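Putative glycosidase ph117-related (Bacteroides thetaiotaomicron, PDB 5A7V) probably acts on beta-linked mannosides as a GH130 family glycosidase or phosphorylase, and holds mannose in its pocket in this crystal. Local coordinates at residues A[169-174]-A[186-191]; A[86-91]-A[353-358]. All coordinates share one frame; numbering follows the deposited sequence.

Both contacts belong to the same five-bladed beta-propeller of the GH130 family but to different blades: contact 1 lies at the outer edge of the sheet formed by strands 143-151 to 183-187, and contact 2 joins the sheet that begins with strand 75-84 to the three-stranded one that ends the propeller. Their centres are 27 Å apart and their nearest atoms about 9 Å. Contact 1 lies within the 261-residue span between the two segments of contact 2. Contact 1 is the one nearer the sugar: P169 touches one of the two bound mannoses, and the side chain of R170 is about 9 Å from that sugar. In contact 2 no residue belongs to the mannose pockets.

Contact 1: residues A[169-174]-A[186-191]; sequences PRLAIA and GPAFAK. With SO4 (sulfate ion), chain I.
L171 and A188 carry the main backbone bond: A188 N reaches L171 O at 2.8 Å, while water 1 donates to the same carbonyl and accepts from F189 N. That oxygen also takes a CA-H...O contact from P187. One register step away, I173 N bonds to G186 O at 3.2 Å, and water 2 bridges I173 O and G186 N. A172 and P187 form the antiparallel non-hydrogen-bonded pair, CA to CA 4.0 Å. Beyond P187 the chain leaves the sheet in a type I turn from P187 to A190.

Among the apolar contacts, A188 CB lies 4.1 Å from I173 CG1. Beside it L171, with CG anti to the backbone N (chi1 -176°), sends CD2 obliquely to the F189 ring, 4.1 Å from CZ.

The charged contact is R170. Its extended chain passes P187, with CD 3.9 Å from P187 CG, and the guanidinium meets a sulfate edge-on: NH1 bonds to O1 at 2.9 Å and NH2 to O4 at 2.8 Å. The ion, which probably came from the crystallisation liquor, is also bonded by H167 and N165. NE and NH2 of R170 are held besides by F198 O and N199 OD1.

This is the outer hairpin of a propeller blade. Strand 169-176 is flanked by 157-164 on its other side; L171 and F189 pack on M227 and W229 of strand 225-229, and R170 and P187 meet L138 of helix 136-139.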
loop_
_atom_site.group_PDB
_atom_site.type_symbol
_atom_site.label_atom_id
_atom_site.label_comp_id
_atom_site.label_asym_id
_atom_site.label_seq_id
_atom_site.Cartn_x
_atom_site.Cartn_y
_atom_site.Cartn_z
ATOM N N PRO A 169 -10.396 -11.195 6.656
ATOM C CA PRO A 169 -9.676 -10.570 5.547
ATOM C C PRO A 169 -8.541 -11.470 5.114
ATOM O O PRO A 169 -7.795 -11.979 5.942
ATOM C CB PRO A 169 -9.120 -9.273 6.139
ATOM C CG PRO A 169 -9.055 -9.510 7.602
ATOM C CD PRO A 169 -9.968 -10.643 7.961
ATOM N N ARG A 170 -8.399 -11.703 3.795
ATOM C CA ARG A 170 -7.328 -12.569 3.307
ATOM C C ARG A 170 -6.487 -11.881 2.223
ATOM O O ARG A 170 -7.025 -11.277 1.289
ATOM C CB ARG A 170 -7.886 -13.873 2.730
ATOM C CG ARG A 170 -8.601 -14.767 3.723
ATOM C CD ARG A 170 -9.162 -16.019 3.048
ATOM N NE ARG A 170 -9.633 -17.046 3.978
ATOM C CZ ARG A 170 -10.849 -17.065 4.524
ATOM N NH1 ARG A 170 -11.731 -16.118 4.235
ATOM N NH2 ARG A 170 -11.197 -18.051 5.327
ATOM N N LEU A 171 -5.174 -12.016 2.349
ATOM C CA LEU A 171 -4.239 -11.544 1.323
ATOM C C LEU A 171 -4.305 -12.479 0.095
ATOM O O LEU A 171 -4.082 -13.685 0.250
ATOM C CB LEU A 171 -2.814 -11.546 1.877
ATOM C CG LEU A 171 -1.726 -10.994 0.973
ATOM C CD1 LEU A 171 -1.986 -9.584 0.510
ATOM C CD2 LEU A 171 -0.349 -11.095 1.632
ATOM N N ALA A 172 -4.641 -11.896 -1.038
ATOM C CA ALA A 172 -4.849 -12.664 -2.279
ATOM C C ALA A 172 -4.093 -12.064 -3.429
ATOM O O ALA A 172 -3.573 -10.970 -3.374
ATOM C CB ALA A 172 -6.335 -12.756 -2.591
ATOM N N ILE A 173 -4.023 -12.836 -4.539
ATOM C CA ILE A 173 -3.223 -12.478 -5.725
ATOM C C ILE A 173 -4.120 -12.487 -6.967
ATOM O O ILE A 173 -4.947 -13.420 -7.141
ATOM C CB ILE A 173 -2.030 -13.445 -5.953
ATOM C CG1 ILE A 173 -1.196 -13.692 -4.698
ATOM C CG2 ILE A 173 -1.189 -12.966 -7.114
ATOM C CD1 ILE A 173 -0.457 -12.453 -4.169
ATOM N N ALA A 174 -3.935 -11.492 -7.798
ATOM C CA ALA A 174 -4.536 -11.500 -9.161
ATOM C C ALA A 174 -3.462 -11.062 -10.136
ATOM O O ALA A 174 -2.529 -10.349 -9.796
ATOM C CB ALA A 174 -5.736 -10.552 -9.229
ATOM N N GLY A 186 -6.759 -16.460 -5.859
ATOM C CA GLY A 186 -7.132 -16.778 -4.482
ATOM C C GLY A 186 -6.073 -16.384 -3.445
ATOM O O GLY A 186 -5.063 -15.744 -3.763
ATOM N N PRO A 187 -6.331 -16.765 -2.190
ATOM C CA PRO A 187 -5.412 -16.427 -1.094
ATOM C C PRO A 187 -3.962 -16.800 -1.379
ATOM O O PRO A 187 -3.659 -17.936 -1.828
ATOM C CB PRO A 187 -6.013 -17.184 0.096
ATOM C CG PRO A 187 -7.483 -17.274 -0.216
ATOM C CD PRO A 187 -7.540 -17.484 -1.718
ATOM N N ALA A 188 -3.057 -15.890 -1.091
ATOM C CA ALA A 188 -1.625 -16.114 -1.262
ATOM C C ALA A 188 -1.136 -17.311 -0.482
ATOM O O ALA A 188 -0.211 -18.005 -0.951
ATOM C CB ALA A 188 -0.869 -14.873 -0.800
ATOM N N PHE A 189 -1.747 -17.573 0.671
ATOM C CA PHE A 189 -1.275 -18.622 1.581
ATOM C C PHE A 189 -2.237 -19.818 1.627
ATOM O O PHE A 189 -2.235 -20.612 2.576
ATOM C CB PHE A 189 -1.030 -18.062 2.973
ATOM C CG PHE A 189 -0.178 -16.832 2.975
ATOM C CD1 PHE A 189 0.994 -16.762 2.261
ATOM C CD2 PHE A 189 -0.576 -15.694 3.691
ATOM C CE1 PHE A 189 1.770 -15.599 2.240
ATOM C CE2 PHE A 189 0.203 -14.564 3.690
ATOM C CZ PHE A 189 1.385 -14.504 2.991
ATOM N N ALA A 190 -3.046 -19.983 0.566
ATOM C CA ALA A 190 -3.971 -21.129 0.532
ATOM C C ALA A 190 -3.298 -22.504 0.593
ATOM O O ALA A 190 -3.774 -23.410 1.256
ATOM C CB ALA A 190 -4.833 -21.077 -0.720
ATOM N N LYS A 191 -2.212 -22.639 -0.151
ATOM C CA LYS A 191 -1.641 -23.976 -0.410
ATOM C C LYS A 191 -0.546 -24.398 0.588
ATOM O O LYS A 191 -0.420 -25.593 0.897
ATOM C CB LYS A 191 -1.035 -23.956 -1.822
ATOM C CG LYS A 191 -0.492 -25.253 -2.386
ATOM C CD LYS A 191 -0.124 -25.106 -3.871
ATOM C CE LYS A 191 1.318 -24.674 -4.115
ATOM N NZ LYS A 191 1.872 -25.442 -5.269
HETATM S S SO4 I . -14.775 -17.796 6.008
HETATM O O1 SO4 I . -14.157 -16.473 5.846
HETATM O O2 SO4 I . -15.474 -18.189 4.750
HETATM O O3 SO4 I . -15.731 -17.740 7.152
HETATM O O4 SO4 I . -13.757 -18.851 6.238
HETATM O O HOH W 1 -3.613 -15.790 2.103
HETATM O O HOH W 2 -7.462 -13.719 -5.991
#

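Contact 2: residues A[86-91]-A[353-358]; sequences GKIVVL and VYYKDK
From I88 to V353 the CA atoms are 7.2 Å apart, the nearest pair in the register, and the two backbones run almost antiparallel at 164° with strand axes 8.7 Å apart at closest. That spacing is too wide for strand pairing, so side chains of two different sheets bridge the gap. Just past Y355 the second segment folds back in a type I' turn from Y355 to K358, closed by backbone bonds in both directions between those two residues. The turn links strands 347-355 and 358-365 into a tight beta hairpin, and K358 NZ adds a bond to K356 O at 3.0 Å, in the carbonyl plane.

I88 and Y355 carry most of the contact. CG1 of I88 is anti to the carbonyl carbon (chi1 -74°) and the chain runs on extended, so that CG1 and CD1 both reach Y355. CG1 sits over one face of the ring, 4.0 Å from the centroid and 18° off the normal, a CH-pi contact displaced toward the rim, and CD1 presses to 3.4 Å from Y355 CD2. The aliphatic chain of K356 lies against the opposite face, with CG 3.8 Å above the plane, so the ring is sandwiched. Two residues before Y355, V353 CG1 meets I88 CG1 at 4.1 Å.

The phenol end reaches the turn before strand 87-95. Y355 OH bonds to S115 O; G86 O also lies 3.1 Å from Y355 OH, in the ring plane at its edge. K356 NZ also bonds to S115 O.

The contact joins two neighbouring propeller blades. V353 and Y355 also pack on A81 and L83 of strand 75-84, while I88 reaches Y360 and Y362 of strand 358-365.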
loop_
_atom_site.group_PDB
_atom_site.type_symbol
_atom_site.label_atom_id
_atom_site.label_comp_id
_atom_site.label_asym_id
_atom_site.label_seq_id
_atom_site.Cartn_x
_atom_site.Cartn_y
_atom_site.Cartn_z
ATOM N N GLY A 86 3.738 3.864 -21.069
ATOM C CA GLY A 86 4.314 5.200 -21.003
ATOM C C GLY A 86 3.562 6.159 -20.062
ATOM O O GLY A 86 3.888 7.358 -20.071
ATOM N N LYS A 87 2.568 5.659 -19.330
ATOM C CA LYS A 87 1.787 6.479 -18.409
ATOM C C LYS A 87 1.775 5.879 -17.021
ATOM O O LYS A 87 1.953 4.667 -16.836
ATOM C CB LYS A 87 0.356 6.608 -18.926
ATOM C CG LYS A 87 0.272 7.290 -20.309
ATOM C CD LYS A 87 -1.100 7.825 -20.616
ATOM C CE LYS A 87 -1.207 8.425 -22.016
ATOM N NZ LYS A 87 -2.627 8.830 -22.214
ATOM N N ILE A 88 1.486 6.740 -16.034
ATOM C CA ILE A 88 1.168 6.271 -14.688
ATOM C C ILE A 88 -0.279 5.799 -14.682
ATOM O O ILE A 88 -1.163 6.505 -15.179
ATOM C CB ILE A 88 1.396 7.401 -13.651
ATOM C CG1 ILE A 88 2.898 7.629 -13.421
ATOM C CG2 ILE A 88 0.692 7.082 -12.321
ATOM C CD1 ILE A 88 3.263 8.916 -12.710
ATOM N N VAL A 89 -0.501 4.611 -14.128
ATOM C CA VAL A 89 -1.816 4.035 -13.946
ATOM C C VAL A 89 -2.034 3.810 -12.455
ATOM O O VAL A 89 -1.193 3.194 -11.784
ATOM C CB VAL A 89 -2.016 2.744 -14.743
ATOM C CG1 VAL A 89 -3.404 2.152 -14.527
ATOM C CG2 VAL A 89 -1.815 3.050 -16.216
ATOM N N VAL A 90 -3.171 4.288 -11.960
ATOM C CA VAL A 90 -3.571 4.075 -10.592
ATOM C C VAL A 90 -4.837 3.219 -10.566
ATOM O O VAL A 90 -5.808 3.485 -11.316
ATOM C CB VAL A 90 -3.804 5.433 -9.878
ATOM C CG1 VAL A 90 -4.583 5.289 -8.566
ATOM C CG2 VAL A 90 -2.488 6.122 -9.646
ATOM N N LEU A 91 -4.844 2.211 -9.693
ATOM C CA LEU A 91 -6.053 1.451 -9.339
ATOM C C LEU A 91 -6.415 1.836 -7.904
ATOM O O LEU A 91 -5.673 1.527 -6.982
ATOM C CB LEU A 91 -5.893 -0.057 -9.502
ATOM C CG LEU A 91 -6.167 -0.631 -10.915
ATOM C CD1 LEU A 91 -5.126 -0.153 -11.919
ATOM C CD2 LEU A 91 -6.341 -2.125 -10.900
ATOM N N VAL A 353 5.727 4.903 -8.348
ATOM C CA VAL A 353 6.146 4.731 -9.765
ATOM C C VAL A 353 7.425 5.529 -9.969
ATOM O O VAL A 353 7.492 6.700 -9.612
ATOM C CB VAL A 353 5.073 5.170 -10.793
ATOM C CG1 VAL A 353 5.436 4.643 -12.186
ATOM C CG2 VAL A 353 3.690 4.685 -10.419
ATOM N N TYR A 354 8.433 4.895 -10.576
ATOM C CA TYR A 354 9.641 5.572 -11.027
ATOM C C TYR A 354 9.339 6.032 -12.443
ATOM O O TYR A 354 9.166 5.182 -13.342
ATOM C CB TYR A 354 10.861 4.637 -10.961
ATOM C CG TYR A 354 12.149 5.348 -11.287
ATOM C CD1 TYR A 354 12.589 6.431 -10.533
ATOM C CD2 TYR A 354 12.958 4.935 -12.344
ATOM C CE1 TYR A 354 13.771 7.089 -10.825
ATOM C CE2 TYR A 354 14.143 5.588 -12.658
ATOM C CZ TYR A 354 14.554 6.674 -11.907
ATOM O OH TYR A 354 15.706 7.306 -12.249
ATOM N N TYR A 355 9.237 7.330 -12.641
ATOM C CA TYR A 355 8.704 7.909 -13.860
ATOM C C TYR A 355 9.351 9.247 -14.101
ATOM O O TYR A 355 9.480 10.030 -13.151
ATOM C CB TYR A 355 7.191 8.071 -13.721
ATOM C CG TYR A 355 6.424 8.560 -14.942
ATOM C CD1 TYR A 355 6.309 7.769 -16.058
ATOM C CD2 TYR A 355 5.733 9.760 -14.929
ATOM C CE1 TYR A 355 5.562 8.171 -17.162
ATOM C CE2 TYR A 355 4.950 10.155 -16.002
ATOM C CZ TYR A 355 4.881 9.368 -17.128
ATOM O OH TYR A 355 4.117 9.765 -18.181
ATOM N N LYS A 356 9.796 9.525 -15.328
ATOM C CA LYS A 356 10.491 10.794 -15.591
ATOM C C LYS A 356 11.654 11.053 -14.608
ATOM O O LYS A 356 11.907 12.189 -14.188
ATOM C CB LYS A 356 9.492 11.962 -15.617
ATOM C CG LYS A 356 8.450 11.782 -16.699
ATOM C CD LYS A 356 7.527 12.985 -16.775
ATOM C CE LYS A 356 6.583 12.874 -17.965
ATOM N NZ LYS A 356 5.651 14.050 -18.079
ATOM N N ASP A 357 12.338 9.971 -14.225
ATOM C CA ASP A 357 13.486 10.013 -13.299
ATOM C C ASP A 357 13.145 10.496 -11.884
ATOM O O ASP A 357 14.062 10.887 -11.156
ATOM C CB ASP A 357 14.670 10.782 -13.910
ATOM C CG ASP A 357 15.245 10.117 -15.143
ATOM O OD1 ASP A 357 14.944 8.969 -15.484
ATOM O OD2 ASP A 357 16.084 10.762 -15.752
ATOM N N LYS A 358 11.874 10.379 -11.517
ATOM C CA LYS A 358 11.444 10.753 -10.165
ATOM C C LYS A 358 10.589 9.647 -9.586
ATOM O O LYS A 358 10.057 8.774 -10.297
ATOM C CB LYS A 358 10.662 12.084 -10.207
ATOM C CG LYS A 358 11.467 13.236 -10.781
ATOM C CD LYS A 358 10.705 14.532 -10.913
ATOM C CE LYS A 358 11.346 15.413 -11.947
ATOM N NZ LYS A 358 11.068 14.902 -13.353
#